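Local structure of SusD-like protein BACOVA_02651 (5E75) at residues A[154-159]-A[192-197]; A[125-130]-A[421-426]; A[244-249]-A[355-360]; A[362-367]-A[384-389]. The protein binds polysaccharide at the cell surface and probably captures xyloglucan there before it is transported into the periplasm for degradation. All coordinates share one frame; numbering follows the deposited sequence.

Overall arrangement
All four contacts are buried, but contacts 3 and 2 lie deeper, their centres about 9 and 11 Å from that of the chain, while contacts 1 and 4 sit about 18 Å out. Contacts 1 and 4 pack helix on helix through aromatic rings, each with a water joining polar ends at one border. Contact 2 sets a loop against a helix, burying an arginine, and closes the long chain loop that encloses contact 1 along with contacts 3 and 4. Only in contact 3 do backbone hydrogen bonds join the two segments. Leu125 of contact 2 touches Phe155 and Trp197 of contact 1, and Val363 from helix 360-372, the helix of contact 4, meets Leu245 and Leu358 of contact 3.

Contact 1: residues A[154-159]-A[192-197]; sequences VFQFII and LARSGW
With CG anti to the backbone N in Arg194 (chi1 -167°) and again in Trp197 (chi1 -173°), Arg194, in the last turn of helix 180-195, and Trp197, just past its end, are directed at one ring, that of Phe155 on helix 151-168. The contact is helix-on-helix packing within the alpha-helical, TPR-like scaffold of the SusD family. Arg194 lays its methylenes over one face of the Phe155 ring; its CB stands 3.8 Å from the ring centroid, a CH-pi contact. The rim of the same ring points at the indole of Trp197 in a T-shaped pair, with planes at 88° and Phe155 CE2 3.5 Å from Trp197 CD2. Phenylalanine suits this place because it offers a flat face to an alkyl chain and an edge to an aromatic face, while Leu125 and Val190 also pack against it. Replacing Phe155 with a serine would probably open a gap between the helices, leave the indole without its edge-on partner and free the arginine methylenes to shift. Beyond the ring, the Arg194 chain bends at chi3 and brings its guanidinium across the end of Ile159, whose CD1 lies over one face, 3.5 Å from Arg194 NH1. The polar ends find partners nearby: Arg194 NH2 forms a salt bridge with Asp207, Trp197 NE1 bonds to Glu151, and Gln156 NE2 bonds to Asn160 OD1. At the partly exposed border, one water in the guanidinium plane accepts from Arg194 NH1 at 2.9 Å and donates to Gln156 OE1 at 2.7 Å.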
# COMPACT_ATOMS: atom_id res chain seq x y z
N VAL A 154 -16.91 -11.46 -2.33
CA VAL A 154 -15.47 -11.23 -2.37
C VAL A 154 -14.96 -11.13 -0.93
O VAL A 154 -13.98 -11.79 -0.58
CB VAL A 154 -15.10 -9.99 -3.21
CG1 VAL A 154 -13.59 -9.78 -3.22
CG2 VAL A 154 -15.58 -10.17 -4.65
N PHE A 155 -15.67 -10.40 -0.08
CA PHE A 155 -15.30 -10.35 1.33
C PHE A 155 -15.26 -11.74 1.96
O PHE A 155 -14.32 -12.08 2.67
CB PHE A 155 -16.28 -9.50 2.14
CG PHE A 155 -15.90 -8.04 2.28
CD1 PHE A 155 -14.77 -7.67 3.01
CD2 PHE A 155 -16.70 -7.05 1.77
CE1 PHE A 155 -14.44 -6.33 3.18
CE2 PHE A 155 -16.38 -5.71 1.94
CZ PHE A 155 -15.25 -5.36 2.64
N GLN A 156 -16.29 -12.55 1.74
CA GLN A 156 -16.32 -13.87 2.36
C GLN A 156 -15.19 -14.76 1.84
O GLN A 156 -14.60 -15.52 2.61
CB GLN A 156 -17.69 -14.52 2.13
CG GLN A 156 -17.85 -15.85 2.84
CD GLN A 156 -17.91 -15.68 4.33
OE1 GLN A 156 -18.73 -14.92 4.85
NE2 GLN A 156 -17.02 -16.36 5.05
N PHE A 157 -14.87 -14.65 0.55
CA PHE A 157 -13.80 -15.45 -0.06
C PHE A 157 -12.46 -15.08 0.59
O PHE A 157 -11.66 -15.95 0.94
CB PHE A 157 -13.82 -15.17 -1.57
CG PHE A 157 -12.92 -16.05 -2.38
CD1 PHE A 157 -11.58 -15.76 -2.52
CD2 PHE A 157 -13.43 -17.16 -3.02
CE1 PHE A 157 -10.75 -16.57 -3.28
CE2 PHE A 157 -12.62 -17.97 -3.78
CZ PHE A 157 -11.27 -17.68 -3.92
N ILE A 158 -12.22 -13.79 0.75
CA ILE A 158 -11.03 -13.29 1.42
C ILE A 158 -10.93 -13.81 2.86
O ILE A 158 -9.90 -14.31 3.29
CB ILE A 158 -11.03 -11.75 1.42
CG1 ILE A 158 -10.80 -11.18 0.01
CG2 ILE A 158 -9.97 -11.18 2.35
CD1 ILE A 158 -11.25 -9.74 -0.15
N ILE A 159 -12.04 -13.70 3.59
CA ILE A 159 -12.09 -14.19 4.97
C ILE A 159 -11.78 -15.69 5.06
O ILE A 159 -11.01 -16.14 5.92
CB ILE A 159 -13.45 -13.84 5.63
CG1 ILE A 159 -13.55 -12.33 5.89
CG2 ILE A 159 -13.65 -14.61 6.95
CD1 ILE A 159 -14.97 -11.85 6.15
N LEU A 192 -12.52 -4.89 9.78
CA LEU A 192 -12.77 -3.47 9.96
C LEU A 192 -13.33 -2.85 8.68
O LEU A 192 -14.29 -2.05 8.73
CB LEU A 192 -11.51 -2.72 10.41
CG LEU A 192 -11.65 -1.20 10.61
CD1 LEU A 192 -12.69 -0.87 11.70
CD2 LEU A 192 -10.31 -0.60 10.93
N ALA A 193 -12.76 -3.22 7.53
CA ALA A 193 -13.25 -2.69 6.26
C ALA A 193 -14.68 -3.13 5.98
O ALA A 193 -15.47 -2.35 5.45
CB ALA A 193 -12.32 -3.13 5.10
N ARG A 194 -15.02 -4.37 6.31
CA ARG A 194 -16.37 -4.86 6.07
C ARG A 194 -17.40 -4.21 7.00
O ARG A 194 -18.56 -4.03 6.62
CB ARG A 194 -16.45 -6.39 6.17
CG ARG A 194 -17.76 -6.92 5.61
CD ARG A 194 -17.87 -8.44 5.60
NE ARG A 194 -18.02 -8.99 6.93
CZ ARG A 194 -18.25 -10.26 7.19
NH1 ARG A 194 -18.37 -11.12 6.18
NH2 ARG A 194 -18.38 -10.66 8.44
N SER A 195 -16.97 -3.86 8.21
CA SER A 195 -17.91 -3.46 9.26
C SER A 195 -18.86 -2.36 8.80
O SER A 195 -20.05 -2.43 9.07
CB SER A 195 -17.18 -3.06 10.55
OG SER A 195 -16.45 -1.85 10.39
N GLY A 196 -18.34 -1.35 8.11
CA GLY A 196 -19.17 -0.23 7.67
C GLY A 196 -19.53 -0.24 6.20
O GLY A 196 -20.14 0.71 5.70
N TRP A 197 -19.15 -1.29 5.49
CA TRP A 197 -19.20 -1.28 4.02
C TRP A 197 -20.62 -1.35 3.51
O TRP A 197 -21.28 -2.36 3.66
CB TRP A 197 -18.35 -2.45 3.51
CG TRP A 197 -18.11 -2.56 2.02
CD1 TRP A 197 -18.97 -3.06 1.08
CD2 TRP A 197 -16.88 -2.29 1.33
NE1 TRP A 197 -18.37 -3.08 -0.15
CE2 TRP A 197 -17.09 -2.61 -0.02
CE3 TRP A 197 -15.64 -1.81 1.73
CZ2 TRP A 197 -16.09 -2.45 -0.98
CZ3 TRP A 197 -14.65 -1.63 0.76
CH2 TRP A 197 -14.89 -1.97 -0.57
O HOH W 1 -19.01 -13.78 7.23

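Contact 2: residues A[125-130]-A[421-426]; sequences LRIWGP and NWYDMV. With EDO (1,2-ethanediol), chain C.
In the buried core of the SusD fold, Arg126, in the loop that follows helix 103-125, lies across Tyr423 in the first turn of helix 421-431, joining parts of the chain almost 300 residues apart. The guanidinium places one face over the tyrosine's methylene, with Arg126 NH1 3.4 Å from Tyr423 CB. Starting with CG beside the backbone N (chi1 -57°) and bending at chi3, the arginine turns back so that NE bonds to Phe122 O, and its charge makes a cation-pi contact with the Phe122 ring. Arg126 NH2 donates to O1 of a 1,2-ethanediol, probably from the crystallisation liquor, at 3.0 Å. Arg126 NH1 is 4.1 Å from Asp424 OD1, too far for a salt bridge; a water links them weakly, and Asp424 pairs more firmly with Arg411. A leucine in place of Arg126 would probably leave Phe122 O without this donor and break the weak water link to Asp424, which would keep only Arg411 of the two arginines. Ile127 CG1 lies 3.5 Å from Tyr423 CE1, at the edge of the ring, an apolar fit beside the hydroxyl, which bonds to Tyr35. The carbonyl of Arg126 is buried without a polar partner, its O facing Val426 CG2 at 3.4 Å. The next carbonyl, that of Ile127, has a partner: one water accepts a hydrogen bond from Trp422 NE1 at 2.9 Å and donates to Ile127 O at 3.3 Å.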
# COMPACT_ATOMS: atom_id res chain seq x y z
N LEU A 125 -10.93 -5.54 -4.45
CA LEU A 125 -12.21 -5.15 -3.86
C LEU A 125 -12.27 -3.63 -3.64
O LEU A 125 -13.36 -3.04 -3.70
CB LEU A 125 -12.39 -5.89 -2.55
CG LEU A 125 -13.65 -5.62 -1.73
CD1 LEU A 125 -14.92 -5.95 -2.52
CD2 LEU A 125 -13.63 -6.43 -0.46
N ARG A 126 -11.12 -3.02 -3.39
CA ARG A 126 -11.03 -1.59 -3.10
C ARG A 126 -10.46 -0.81 -4.30
O ARG A 126 -9.91 0.29 -4.11
CB ARG A 126 -10.16 -1.38 -1.81
CG ARG A 126 -10.67 -2.13 -0.47
CD ARG A 126 -9.62 -2.16 0.72
NE ARG A 126 -8.45 -2.96 0.42
CZ ARG A 126 -7.31 -2.90 1.07
NH1 ARG A 126 -7.14 -2.04 2.07
NH2 ARG A 126 -6.29 -3.65 0.67
N ILE A 127 -10.55 -1.39 -5.52
CA ILE A 127 -10.26 -0.74 -6.81
C ILE A 127 -11.49 -0.83 -7.72
O ILE A 127 -12.01 0.20 -8.16
CB ILE A 127 -9.05 -1.40 -7.55
CG1 ILE A 127 -7.77 -1.21 -6.76
CG2 ILE A 127 -8.89 -0.81 -8.99
CD1 ILE A 127 -6.63 -2.14 -7.20
N TRP A 128 -11.96 -2.05 -7.97
CA TRP A 128 -13.10 -2.31 -8.85
C TRP A 128 -14.39 -2.66 -8.10
O TRP A 128 -15.48 -2.40 -8.62
CB TRP A 128 -12.79 -3.45 -9.82
CG TRP A 128 -11.75 -3.08 -10.83
CD1 TRP A 128 -11.93 -2.30 -11.93
CD2 TRP A 128 -10.36 -3.44 -10.81
NE1 TRP A 128 -10.74 -2.14 -12.60
CE2 TRP A 128 -9.76 -2.84 -11.95
CE3 TRP A 128 -9.56 -4.20 -9.96
CZ2 TRP A 128 -8.41 -2.96 -12.23
CZ3 TRP A 128 -8.22 -4.34 -10.25
CH2 TRP A 128 -7.65 -3.72 -11.38
N GLY A 129 -14.28 -3.22 -6.90
CA GLY A 129 -15.45 -3.71 -6.17
C GLY A 129 -15.72 -5.15 -6.57
O GLY A 129 -14.92 -6.01 -6.26
N PRO A 130 -16.82 -5.41 -7.29
CA PRO A 130 -17.05 -6.77 -7.79
C PRO A 130 -15.90 -7.22 -8.67
O PRO A 130 -15.40 -6.45 -9.50
CB PRO A 130 -18.35 -6.64 -8.60
CG PRO A 130 -19.03 -5.43 -8.04
CD PRO A 130 -17.92 -4.50 -7.67
N ASN A 421 -2.55 4.16 0.93
CA ASN A 421 -3.53 5.12 1.40
C ASN A 421 -4.81 5.11 0.58
O ASN A 421 -5.88 5.30 1.13
CB ASN A 421 -2.94 6.54 1.47
CG ASN A 421 -2.01 6.73 2.66
OD1 ASN A 421 -2.10 6.04 3.67
ND2 ASN A 421 -1.13 7.70 2.53
N TRP A 422 -4.73 4.88 -0.73
CA TRP A 422 -5.96 4.93 -1.53
C TRP A 422 -6.93 3.83 -1.11
O TRP A 422 -8.14 4.05 -1.02
CB TRP A 422 -5.70 4.84 -3.03
CG TRP A 422 -7.01 4.78 -3.78
CD1 TRP A 422 -7.45 3.79 -4.61
CD2 TRP A 422 -8.07 5.76 -3.74
NE1 TRP A 422 -8.71 4.08 -5.10
CE2 TRP A 422 -9.11 5.29 -4.57
CE3 TRP A 422 -8.24 6.98 -3.09
CZ2 TRP A 422 -10.29 5.99 -4.74
CZ3 TRP A 422 -9.41 7.67 -3.25
CH2 TRP A 422 -10.42 7.19 -4.09
N TYR A 423 -6.41 2.63 -0.86
CA TYR A 423 -7.28 1.51 -0.49
C TYR A 423 -8.02 1.82 0.81
O TYR A 423 -9.19 1.47 0.95
CB TYR A 423 -6.46 0.22 -0.36
CG TYR A 423 -5.74 -0.17 -1.65
CD1 TYR A 423 -6.47 -0.69 -2.70
CD2 TYR A 423 -4.36 -0.07 -1.79
CE1 TYR A 423 -5.85 -1.08 -3.87
CE2 TYR A 423 -3.74 -0.41 -2.99
CZ TYR A 423 -4.50 -0.92 -4.01
OH TYR A 423 -3.97 -1.34 -5.22
N ASP A 424 -7.34 2.46 1.75
CA ASP A 424 -7.97 2.87 2.99
C ASP A 424 -9.05 3.92 2.73
O ASP A 424 -10.10 3.90 3.37
CB ASP A 424 -6.96 3.42 3.98
CG ASP A 424 -5.98 2.40 4.46
OD1 ASP A 424 -6.27 1.21 4.34
OD2 ASP A 424 -4.94 2.83 5.01
N MET A 425 -8.80 4.85 1.81
CA MET A 425 -9.79 5.87 1.48
C MET A 425 -11.04 5.27 0.84
O MET A 425 -12.14 5.75 1.10
CB MET A 425 -9.19 6.96 0.59
CG MET A 425 -8.24 7.85 1.34
SD MET A 425 -7.43 9.02 0.26
CE MET A 425 -6.46 9.94 1.46
N VAL A 426 -10.89 4.23 0.01
CA VAL A 426 -12.07 3.56 -0.56
C VAL A 426 -12.89 2.89 0.55
O VAL A 426 -14.13 2.99 0.55
CB VAL A 426 -11.68 2.55 -1.66
CG1 VAL A 426 -12.90 1.81 -2.16
CG2 VAL A 426 -10.98 3.28 -2.81
C1 EDO C . -4.02 -5.72 2.70
O1 EDO C . -4.17 -4.30 2.72
C2 EDO C . -3.55 -6.18 1.32
O2 EDO C . -4.66 -6.38 0.44
O HOH W 2 -9.09 -0.74 4.42
O HOH W 3 -10.70 2.84 -6.77

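Contact 3: residues A[244-249]-A[355-360]; sequences SLLAMQ and TYILRL
Leu246 O is gripped by two backbone donors, Ile357 N at 2.9 Å and Leu358 N at 3.0 Å, which approach from the same face of its carbonyl plane. The second bond is nearly straight, with an angle of 171° at the hydrogen. The opposite strand repays the debt: Leu358 O accepts from Leu245 N at 3.0 Å and from Leu246 N at 3.2 Å, the latter on a lone pair. Farther along, Met248 and Thr355 form a hydrogen-bonded pair, with Met248 N 2.8 Å from Thr355 O. Met248 has CG beside its backbone N (chi1 -53°) and then runs extended, bringing SD to 3.8 Å from Thr355 CB.

Leu246 and Leu358 lie on the same face as this pair; Leu246 packs on helix 103-125 and Leu358 on helix 180-195, where branched apolar side chains suit the buried packing. The other face bears Ser244, Ala247, Tyr356 and Arg359. There Arg359 CD covers the centre of one face of the Tyr356 ring, and Ser244 OG comes to its edge, 3.4 Å from Tyr356 CE1. Tyr356 OH bonds to Leu233 O, while Arg359 has salt bridges to Glu243, Glu414 and Glu418. Small Ala247 suits the close approach to Tyr356 across the strands. The whole is a two-stranded antiparallel ribbon kinked by two adjoining classic beta bulges, one on each strand.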
# COMPACT_ATOMS: atom_id res chain seq x y z
N SER A 244 8.03 -5.77 9.72
CA SER A 244 7.59 -6.20 8.41
C SER A 244 6.82 -7.52 8.54
O SER A 244 7.43 -8.61 8.61
CB SER A 244 8.80 -6.39 7.50
OG SER A 244 8.42 -6.62 6.15
N LEU A 245 5.50 -7.46 8.56
CA LEU A 245 4.68 -8.66 8.69
C LEU A 245 4.54 -9.38 7.35
O LEU A 245 4.56 -10.62 7.30
CB LEU A 245 3.31 -8.33 9.28
CG LEU A 245 3.32 -7.91 10.75
CD1 LEU A 245 1.99 -7.38 11.20
CD2 LEU A 245 3.70 -9.09 11.61
N LEU A 246 4.44 -8.63 6.26
CA LEU A 246 4.32 -9.21 4.94
C LEU A 246 4.85 -8.20 3.92
O LEU A 246 4.50 -7.02 3.97
CB LEU A 246 2.86 -9.56 4.63
CG LEU A 246 2.60 -10.44 3.41
CD1 LEU A 246 3.27 -11.80 3.58
CD2 LEU A 246 1.12 -10.60 3.15
N ALA A 247 5.68 -8.67 3.00
CA ALA A 247 6.25 -7.80 1.98
C ALA A 247 6.59 -8.61 0.75
O ALA A 247 6.92 -9.81 0.85
CB ALA A 247 7.49 -7.11 2.49
N MET A 248 6.53 -7.95 -0.40
CA MET A 248 7.06 -8.51 -1.63
C MET A 248 8.58 -8.55 -1.54
O MET A 248 9.24 -7.58 -1.17
CB MET A 248 6.63 -7.68 -2.84
CG MET A 248 5.13 -7.46 -2.91
SD MET A 248 4.64 -6.31 -4.21
CE MET A 248 3.01 -5.80 -3.61
N GLN A 249 9.12 -9.71 -1.88
CA GLN A 249 10.51 -10.07 -1.62
C GLN A 249 11.32 -10.01 -2.91
O GLN A 249 11.51 -11.02 -3.60
CB GLN A 249 10.57 -11.48 -1.04
CG GLN A 249 9.80 -11.63 0.26
CD GLN A 249 10.43 -10.86 1.40
OE1 GLN A 249 11.66 -10.84 1.55
NE2 GLN A 249 9.60 -10.24 2.21
N THR A 355 8.76 -4.38 -1.08
CA THR A 355 7.53 -3.58 -1.12
C THR A 355 6.61 -4.06 0.00
O THR A 355 6.13 -5.18 -0.01
CB THR A 355 6.79 -3.73 -2.46
OG1 THR A 355 7.65 -3.34 -3.53
CG2 THR A 355 5.53 -2.87 -2.51
N TYR A 356 6.39 -3.22 1.00
CA TYR A 356 5.53 -3.59 2.12
C TYR A 356 4.10 -3.90 1.67
O TYR A 356 3.53 -3.18 0.84
CB TYR A 356 5.48 -2.48 3.16
CG TYR A 356 6.73 -2.35 3.99
CD1 TYR A 356 7.07 -3.33 4.91
CD2 TYR A 356 7.55 -1.24 3.87
CE1 TYR A 356 8.20 -3.23 5.67
CE2 TYR A 356 8.70 -1.13 4.66
CZ TYR A 356 9.02 -2.15 5.55
OH TYR A 356 10.14 -2.08 6.34
N ILE A 357 3.54 -4.95 2.25
CA ILE A 357 2.11 -5.24 2.16
C ILE A 357 1.45 -4.95 3.51
O ILE A 357 0.39 -4.34 3.56
CB ILE A 357 1.85 -6.69 1.69
CG1 ILE A 357 2.33 -6.86 0.25
CG2 ILE A 357 0.37 -7.06 1.82
CD1 ILE A 357 2.32 -8.31 -0.26
N LEU A 358 2.10 -5.38 4.59
CA LEU A 358 1.61 -5.10 5.94
C LEU A 358 2.75 -4.82 6.94
O LEU A 358 3.64 -5.67 7.11
CB LEU A 358 0.78 -6.26 6.47
CG LEU A 358 0.13 -6.05 7.85
CD1 LEU A 358 -0.95 -4.98 7.77
CD2 LEU A 358 -0.42 -7.36 8.39
N ARG A 359 2.71 -3.66 7.58
CA ARG A 359 3.58 -3.35 8.71
C ARG A 359 2.83 -3.44 10.04
O ARG A 359 1.62 -3.20 10.10
CB ARG A 359 4.17 -1.94 8.57
CG ARG A 359 5.23 -1.82 7.52
CD ARG A 359 6.08 -0.59 7.69
NE ARG A 359 5.49 0.68 7.29
CZ ARG A 359 5.13 1.66 8.12
NH1 ARG A 359 5.12 1.48 9.43
NH2 ARG A 359 4.74 2.82 7.62
N LEU A 360 3.56 -3.71 11.11
CA LEU A 360 2.95 -3.77 12.44
C LEU A 360 2.24 -2.46 12.81
O LEU A 360 1.18 -2.49 13.45
CB LEU A 360 4.00 -4.14 13.48
CG LEU A 360 3.51 -4.37 14.91
CD1 LEU A 360 2.61 -5.59 15.01
CD2 LEU A 360 4.70 -4.50 15.83

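Contact 4: residues A[362-367]-A[384-389]; sequences DVYLTY and LYFFNR
The Tyr364 ring has Phe386 CD1 above the centre of one face, 3.4 Å from its plane. The rings form an edge-to-face pair tilted to 59°, with the phenylalanine supplying the edge. One face of Phe386 carries Tyr385 CD2 from its own helix, and at the edge of the Tyr367 ring Phe386 CD2 lies 3.7 Å from Tyr367 CD2. Tyr364, Tyr367 and Phe386 thus form an aromatic cluster between helices 360-372 and 382-393, neighbouring helices of the mainly alpha-helical SusD fold that run roughly antiparallel (142° between directions) with segment axes 7.7 Å apart. Tyr364 and Phe386 both hold CG beside the backbone N, chi1 -76° in each, which brings their rings together where the backbones are close. Flat rings suit such a narrow interface. Next to the cluster, Leu365 CD2 meets Phe387 CD2 at 3.7 Å, an apolar filler between the helices.

Tyrosine rather than phenylalanine suits position 364, because its hydroxyl reaches the polar border. Arg389 runs alongside that ring, its CB packed on Tyr364 CE2, and its far end forms salt bridges with Glu392 and Asp225. Between the two side chains, a single water donates to Tyr364 OH and accepts from Arg389 NE, each at 2.8 Å.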
# COMPACT_ATOMS: atom_id res chain seq x y z
N ASP A 362 0.45 -0.64 11.01
CA ASP A 362 -0.89 -0.72 10.42
C ASP A 362 -1.83 -1.45 11.38
O ASP A 362 -2.98 -1.04 11.58
CB ASP A 362 -0.78 -1.45 9.08
CG ASP A 362 -1.93 -1.22 8.15
OD1 ASP A 362 -3.05 -0.94 8.60
OD2 ASP A 362 -1.70 -1.33 6.93
N VAL A 363 -1.35 -2.55 11.95
CA VAL A 363 -2.17 -3.30 12.88
C VAL A 363 -2.47 -2.45 14.13
O VAL A 363 -3.58 -2.50 14.65
CB VAL A 363 -1.55 -4.68 13.25
CG1 VAL A 363 -2.51 -5.50 14.06
CG2 VAL A 363 -1.16 -5.44 11.99
N TYR A 364 -1.48 -1.68 14.58
CA TYR A 364 -1.70 -0.78 15.72
C TYR A 364 -2.83 0.20 15.42
O TYR A 364 -3.73 0.41 16.23
CB TYR A 364 -0.43 0.01 16.07
CG TYR A 364 0.66 -0.76 16.82
CD1 TYR A 364 0.67 -2.14 16.88
CD2 TYR A 364 1.69 -0.08 17.48
CE1 TYR A 364 1.66 -2.82 17.58
CE2 TYR A 364 2.67 -0.76 18.16
CZ TYR A 364 2.66 -2.12 18.21
OH TYR A 364 3.66 -2.74 18.94
N LEU A 365 -2.76 0.85 14.26
CA LEU A 365 -3.76 1.84 13.91
C LEU A 365 -5.12 1.21 13.62
O LEU A 365 -6.16 1.79 13.93
CB LEU A 365 -3.30 2.71 12.73
CG LEU A 365 -2.07 3.58 13.01
CD1 LEU A 365 -1.63 4.29 11.75
CD2 LEU A 365 -2.33 4.58 14.08
N THR A 366 -5.12 0.02 13.03
CA THR A 366 -6.36 -0.74 12.80
C THR A 366 -7.05 -1.09 14.11
O THR A 366 -8.26 -0.95 14.25
CB THR A 366 -6.08 -2.02 11.97
OG1 THR A 366 -5.64 -1.62 10.66
CG2 THR A 366 -7.30 -2.92 11.80
N TYR A 367 -6.27 -1.53 15.09
CA TYR A 367 -6.82 -1.83 16.40
C TYR A 367 -7.47 -0.57 17.00
O TYR A 367 -8.60 -0.61 17.50
CB TYR A 367 -5.71 -2.36 17.31
CG TYR A 367 -6.14 -2.83 18.69
CD1 TYR A 367 -7.44 -3.25 18.95
CD2 TYR A 367 -5.23 -2.86 19.73
CE1 TYR A 367 -7.82 -3.67 20.21
CE2 TYR A 367 -5.60 -3.28 21.00
CZ TYR A 367 -6.90 -3.68 21.23
OH TYR A 367 -7.27 -4.10 22.50
N LEU A 384 -6.17 2.87 22.05
CA LEU A 384 -5.57 4.20 22.12
C LEU A 384 -4.08 4.10 22.42
O LEU A 384 -3.27 4.85 21.87
CB LEU A 384 -6.29 5.06 23.16
CG LEU A 384 -5.77 6.49 23.31
CD1 LEU A 384 -5.91 7.30 22.01
CD2 LEU A 384 -6.52 7.19 24.48
N TYR A 385 -3.70 3.16 23.29
CA TYR A 385 -2.29 2.94 23.59
C TYR A 385 -1.52 2.63 22.32
O TYR A 385 -0.46 3.20 22.09
CB TYR A 385 -2.11 1.80 24.60
CG TYR A 385 -0.69 1.31 24.74
CD1 TYR A 385 0.30 2.11 25.30
CD2 TYR A 385 -0.33 0.04 24.29
CE1 TYR A 385 1.59 1.65 25.43
CE2 TYR A 385 0.95 -0.42 24.42
CZ TYR A 385 1.91 0.39 24.99
OH TYR A 385 3.20 -0.07 25.10
N PHE A 386 -2.05 1.75 21.48
CA PHE A 386 -1.31 1.35 20.29
C PHE A 386 -1.29 2.45 19.24
O PHE A 386 -0.29 2.60 18.54
CB PHE A 386 -1.79 -0.01 19.77
CG PHE A 386 -1.29 -1.18 20.61
CD1 PHE A 386 0.04 -1.53 20.58
CD2 PHE A 386 -2.14 -1.86 21.47
CE1 PHE A 386 0.53 -2.55 21.36
CE2 PHE A 386 -1.65 -2.87 22.27
CZ PHE A 386 -0.31 -3.22 22.21
N PHE A 387 -2.35 3.26 19.16
CA PHE A 387 -2.31 4.46 18.35
C PHE A 387 -1.15 5.34 18.82
O PHE A 387 -0.34 5.85 18.02
CB PHE A 387 -3.64 5.23 18.45
CG PHE A 387 -3.65 6.55 17.74
CD1 PHE A 387 -3.14 7.70 18.36
CD2 PHE A 387 -4.18 6.67 16.47
CE1 PHE A 387 -3.15 8.91 17.71
CE2 PHE A 387 -4.19 7.91 15.82
CZ PHE A 387 -3.66 9.02 16.44
N ASN A 388 -1.05 5.51 20.13
CA ASN A 388 -0.04 6.38 20.69
C ASN A 388 1.38 5.83 20.60
O ASN A 388 2.34 6.61 20.63
CB ASN A 388 -0.42 6.82 22.11
CG ASN A 388 -1.40 7.97 22.10
OD1 ASN A 388 -1.37 8.83 21.22
ND2 ASN A 388 -2.28 7.99 23.08
N ARG A 389 1.53 4.52 20.42
CA ARG A 389 2.84 3.95 20.14
C ARG A 389 3.34 4.43 18.77
O ARG A 389 4.54 4.66 18.59
CB ARG A 389 2.81 2.42 20.18
CG ARG A 389 2.79 1.81 21.59
CD ARG A 389 4.14 1.94 22.30
NE ARG A 389 5.15 1.22 21.55
CZ ARG A 389 6.22 1.76 20.95
NH1 ARG A 389 6.51 3.05 21.06
NH2 ARG A 389 7.04 0.98 20.26
O HOH W 4 4.75 -1.58 21.23